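Local coordinates for protein phytochrome Response Regulator RcpA (Tolypothrix sp. PCC 7601, PDB 1K68) that probably relays the signal of a cyanobacterial phytochrome as a CheY-like response regulator, phosphorylated on an aspartate and forming a homodimer, at residues V32-R35 against E39-A42; Y43-G48 against P81-I86. All coordinates share one frame; numbering follows the deposited sequence.

Contact 1 (V32-R35 against E39-A42)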
loop_
_atom_site.group_PDB
_atom_site.type_symbol
_atom_site.label_atom_id
_atom_site.label_comp_id
_atom_site.label_asym_id
_atom_site.label_seq_id
_atom_site.Cartn_x
_atom_site.Cartn_y
_atom_site.Cartn_z
ATOM N N VAL A 32 3.342 -14.888 5.064
ATOM C CA VAL A 32 4.416 -14.773 6.031
ATOM C C VAL A 32 5.588 -14.133 5.319
ATOM O O VAL A 32 6.039 -14.613 4.282
ATOM C CB VAL A 32 4.812 -16.141 6.589
ATOM C CG1 VAL A 32 6.056 -16.011 7.447
ATOM C CG2 VAL A 32 3.666 -16.695 7.419
ATOM N N THR A 33 6.079 -13.040 5.885
ATOM C CA THR A 33 7.165 -12.287 5.289
ATOM C C THR A 33 8.438 -12.263 6.124
ATOM O O THR A 33 8.395 -11.926 7.305
ATOM C CB THR A 33 6.721 -10.816 5.066
ATOM O OG1 THR A 33 5.473 -10.788 4.354
ATOM C CG2 THR A 33 7.772 -10.040 4.281
ATOM N N VAL A 34 9.561 -12.646 5.516
ATOM C CA VAL A 34 10.859 -12.582 6.188
ATOM C C VAL A 34 11.674 -11.638 5.313
ATOM O O VAL A 34 11.455 -11.570 4.095
ATOM C CB VAL A 34 11.570 -13.950 6.301
ATOM C CG1 VAL A 34 10.820 -14.839 7.275
ATOM C CG2 VAL A 34 11.687 -14.601 4.939
ATOM N N ARG A 35 12.621 -10.931 5.919
ATOM C CA ARG A 35 13.390 -9.923 5.194
ATOM C C ARG A 35 14.827 -10.170 4.757
ATOM O O ARG A 35 15.493 -9.246 4.299
ATOM C CB ARG A 35 13.307 -8.619 5.982
ATOM C CG ARG A 35 11.865 -8.289 6.349
ATOM C CD ARG A 35 11.750 -7.193 7.388
ATOM N NE ARG A 35 11.307 -5.938 6.798
ATOM C CZ ARG A 35 11.975 -5.281 5.858
ATOM N NH1 ARG A 35 13.121 -5.758 5.395
ATOM N NH2 ARG A 35 11.498 -4.145 5.382
ATOM N N GLU A 39 17.059 -15.734 7.163
ATOM C CA GLU A 39 15.784 -16.065 7.790
ATOM C C GLU A 39 14.988 -16.947 6.851
ATOM O O GLU A 39 14.304 -17.875 7.279
ATOM C CB GLU A 39 14.962 -14.807 8.082
ATOM C CG GLU A 39 15.635 -13.806 8.988
ATOM C CD GLU A 39 16.307 -14.462 10.169
ATOM O OE1 GLU A 39 15.631 -15.224 10.898
ATOM O OE2 GLU A 39 17.513 -14.208 10.360
ATOM N N ALA A 40 15.080 -16.648 5.563
ATOM C CA ALA A 40 14.357 -17.412 4.560
ATOM C C ALA A 40 14.669 -18.898 4.682
ATOM O O ALA A 40 13.770 -19.719 4.833
ATOM C CB ALA A 40 14.720 -16.911 3.162
ATOM N N MET A 41 15.949 -19.243 4.621
ATOM C CA MET A 41 16.344 -20.641 4.712
ATOM C C MET A 41 16.024 -21.258 6.072
ATOM O O MET A 41 15.566 -22.395 6.143
ATOM C CB MET A 41 17.831 -20.782 4.401
ATOM C CG MET A 41 18.187 -20.401 2.971
ATOM S SD MET A 41 17.174 -21.311 1.794
ATOM C CE MET A 41 17.935 -22.939 1.920
ATOM N N ALA A 42 16.255 -20.512 7.147
ATOM C CA ALA A 42 15.962 -21.027 8.482
ATOM C C ALA A 42 14.482 -21.398 8.576
ATOM O O ALA A 42 14.123 -22.466 9.078
ATOM C CB ALA A 42 16.318 -19.981 9.538
#
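V34 has chi1 at -69°, which lodges CG2 between its own backbone N and carbonyl carbon and directs this methyl at the helix backbone of A40. The first torsion of E39 (chi1 -59°) turns CG to the side opposite its carbonyl carbon, and only CB of this side chain meets the strand. V34 CB lies 3.9 Å from E39 CB. V34 CG2 sits 3.9 Å from A40 CA and 4.2 Å from A40 CB, so the methyl lies against the backbone N and CA of A40, with CB slightly farther off. The CA atoms of V34 and A40 are 6.2 Å apart, consistent with close packing at a small residue. The contact is wholly apolar, and V34 and A40 are buried. E39 bends at chi2 and carries its carboxylate away from the strand, where OE1 hydrogen-bonds to Y50 OH. Its backbone N bonds to D36 OD2. On the sheet side, V34 pairs through its backbone with L7 and E9, and its side chain touches F6, while A40 touches V8. This is strand-to-helix packing in the (beta/alpha)5 receiver fold, with strand 30-34, an outermost strand within this chain, leading through a short turn into helix 37-44.

Contact 2 (Y43-G48 against P81-I86)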
loop_
_atom_site.group_PDB
_atom_site.type_symbol
_atom_site.label_atom_id
_atom_site.label_comp_id
_atom_site.label_asym_id
_atom_site.label_seq_id
_atom_site.Cartn_x
_atom_site.Cartn_y
_atom_site.Cartn_z
ATOM N N TYR A 43 13.625 -20.510 8.078
ATOM C CA TYR A 43 12.184 -20.728 8.101
ATOM C C TYR A 43 11.791 -21.952 7.278
ATOM O O TYR A 43 11.000 -22.785 7.728
ATOM C CB TYR A 43 11.459 -19.485 7.559
ATOM C CG TYR A 43 9.953 -19.511 7.711
ATOM C CD1 TYR A 43 9.321 -18.807 8.738
ATOM C CD2 TYR A 43 9.157 -20.247 6.834
ATOM C CE1 TYR A 43 7.933 -18.838 8.885
ATOM C CE2 TYR A 43 7.772 -20.285 6.975
ATOM C CZ TYR A 43 7.169 -19.581 7.999
ATOM O OH TYR A 43 5.801 -19.632 8.136
ATOM N N LEU A 44 12.342 -22.066 6.071
ATOM C CA LEU A 44 12.011 -23.190 5.198
ATOM C C LEU A 44 12.540 -24.525 5.719
ATOM O O LEU A 44 11.936 -25.568 5.481
ATOM C CB LEU A 44 12.528 -22.927 3.782
ATOM C CG LEU A 44 11.863 -21.734 3.081
ATOM C CD1 LEU A 44 12.564 -21.435 1.749
ATOM C CD2 LEU A 44 10.391 -22.040 2.862
ATOM N N ARG A 45 13.665 -24.498 6.427
ATOM C CA ARG A 45 14.213 -25.733 6.975
ATOM C C ARG A 45 13.683 -25.952 8.385
ATOM O O ARG A 45 14.143 -26.845 9.098
ATOM C CB ARG A 45 15.742 -25.697 7.000
ATOM C CG ARG A 45 16.407 -25.746 5.633
ATOM C CD ARG A 45 17.903 -25.932 5.785
ATOM N NE ARG A 45 18.624 -25.825 4.520
ATOM C CZ ARG A 45 18.420 -26.608 3.466
ATOM N NH1 ARG A 45 17.508 -27.571 3.516
ATOM N NH2 ARG A 45 19.135 -26.429 2.364
ATOM N N GLN A 46 12.709 -25.136 8.782
ATOM C CA GLN A 46 12.108 -25.243 10.107
ATOM C C GLN A 46 13.176 -25.368 11.189
ATOM O O GLN A 46 13.133 -26.280 12.013
ATOM C CB GLN A 46 11.176 -26.458 10.159
ATOM C CG GLN A 46 9.926 -26.327 9.307
ATOM C CD GLN A 46 9.165 -27.634 9.178
ATOM O OE1 GLN A 46 8.053 -27.670 8.660
ATOM N NE2 GLN A 46 9.770 -28.716 9.643
ATOM N N GLU A 47 14.129 -24.443 11.180
ATOM C CA GLU A 47 15.219 -24.442 12.145
ATOM C C GLU A 47 15.025 -23.383 13.221
ATOM O O GLU A 47 14.749 -22.222 12.919
ATOM C CB GLU A 47 16.549 -24.201 11.426
ATOM C CG GLU A 47 16.911 -25.279 10.421
ATOM C CD GLU A 47 18.205 -24.991 9.684
ATOM O OE1 GLU A 47 18.653 -25.863 8.913
ATOM O OE2 GLU A 47 18.774 -23.897 9.871
ATOM N N GLY A 48 15.175 -23.789 14.478
ATOM C CA GLY A 48 15.025 -22.859 15.585
ATOM C C GLY A 48 13.588 -22.467 15.877
ATOM O O GLY A 48 12.689 -23.314 15.888
ATOM N N PRO A 81 16.157 -32.012 -1.607
ATOM C CA PRO A 81 15.239 -33.107 -1.925
ATOM C C PRO A 81 13.772 -32.860 -1.596
ATOM O O PRO A 81 12.894 -33.352 -2.300
ATOM C CB PRO A 81 15.821 -34.282 -1.140
ATOM C CG PRO A 81 17.293 -34.010 -1.211
ATOM C CD PRO A 81 17.351 -32.521 -0.907
ATOM N N THR A 82 13.500 -32.097 -0.542
ATOM C CA THR A 82 12.111 -31.840 -0.169
ATOM C C THR A 82 11.550 -30.460 -0.509
ATOM O O THR A 82 10.373 -30.340 -0.840
ATOM C CB THR A 82 11.878 -32.070 1.339
ATOM O OG1 THR A 82 10.506 -31.800 1.648
ATOM C CG2 THR A 82 12.757 -31.150 2.171
ATOM N N LEU A 83 12.377 -29.422 -0.426
ATOM C CA LEU A 83 11.906 -28.067 -0.703
ATOM C C LEU A 83 11.809 -27.752 -2.188
ATOM O O LEU A 83 11.112 -26.819 -2.587
ATOM C CB LEU A 83 12.836 -27.042 -0.044
ATOM C CG LEU A 83 13.074 -27.171 1.461
ATOM C CD1 LEU A 83 14.077 -26.138 1.893
ATOM C CD2 LEU A 83 11.766 -27.002 2.213
ATOM N N LYS A 84 12.508 -28.528 -3.005
ATOM C CA LYS A 84 12.519 -28.279 -4.439
ATOM C C LYS A 84 11.160 -28.320 -5.122
ATOM O O LYS A 84 11.003 -27.777 -6.216
ATOM C CB LYS A 84 13.476 -29.241 -5.135
ATOM C CG LYS A 84 12.992 -30.665 -5.241
ATOM C CD LYS A 84 14.020 -31.493 -5.995
ATOM C CE LYS A 84 13.589 -32.935 -6.117
ATOM N NZ LYS A 84 14.669 -33.775 -6.699
ATOM N N ARG A 85 10.175 -28.953 -4.493
ATOM C CA ARG A 85 8.851 -29.024 -5.104
ATOM C C ARG A 85 8.011 -27.782 -4.833
ATOM O O ARG A 85 6.991 -27.570 -5.484
ATOM C CB ARG A 85 8.097 -30.277 -4.641
ATOM C CG ARG A 85 8.582 -31.576 -5.287
ATOM C CD ARG A 85 7.778 -32.768 -4.775
ATOM N NE ARG A 85 7.854 -32.867 -3.318
ATOM C CZ ARG A 85 8.961 -33.165 -2.642
ATOM N NH1 ARG A 85 10.097 -33.404 -3.287
ATOM N NH2 ARG A 85 8.938 -33.206 -1.315
ATOM N N ILE A 86 8.435 -26.964 -3.876
ATOM C CA ILE A 86 7.696 -25.752 -3.562
ATOM C C ILE A 86 7.876 -24.765 -4.711
ATOM O O ILE A 86 8.997 -24.442 -5.088
ATOM C CB ILE A 86 8.203 -25.075 -2.278
ATOM C CG1 ILE A 86 8.160 -26.059 -1.098
ATOM C CG2 ILE A 86 7.338 -23.868 -1.974
ATOM C CD1 ILE A 86 8.765 -25.505 0.175
#
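L44 and R45 meet L83 where helix 37-44 ends in a Schellman motif, beside the loop that joins helix 70-79 to strand 88-92 of the receiver fold. Y43 opens the segment. Its carbonyl O takes part in ending the helix, because it accepts from Q46 N at 3.1 Å. L44 follows and carries much of the contact. Its CB packs 4.0 Å from L83 CD1, and its carbonyl O lies 3.6 Å from L83 CD2. CD1 thus faces L44 CB and R45 NH1, while CD2 is nearer the L44 carbonyl. L44 and L83 both touch I77 of helix 70-79, and L44 reaches I59 of strand 58-60 as well. R45 is the first residue past the helix. With chi2 at -171° and chi3 at -173° its chain runs straight from CG to NE and crosses the L83 side chain at about a right angle. NH1 forms a salt bridge with D80, just before P81, and the D80 carboxylate also accepts from the backbone N of T82 and of L83, so it ties the start of this loop to the C-terminal end of helix 37-44. Q46 has positive phi and is the C-prime residue of the Schellman motif. Within the loop, R85 NH1 donates to P81 O. The guanidinium of R45 meets L83 obliquely, NH1 lying 4.1 Å from CD1.

Both contacts use helix 37-44, contact 1 in its N-terminal half and contact 2 at its C-terminal end. Both are buried, with centres about 10 Å (contact 1) and 13 Å (contact 2) from the centre of the chain. Contact 1 sets the helix against an outermost strand of the sheet within this chain, whereas contact 2 sets it against a loop. Each has two buried residues at its heart and a partly exposed charged residue at its margin. The charged group of contact 1 leaves the interface; that of contact 2 stays beside it. The two contacts also touch. A42 O probably accepts from E47 N, the second Schellman bond, and V32 CG1 packs on Y43 CE1.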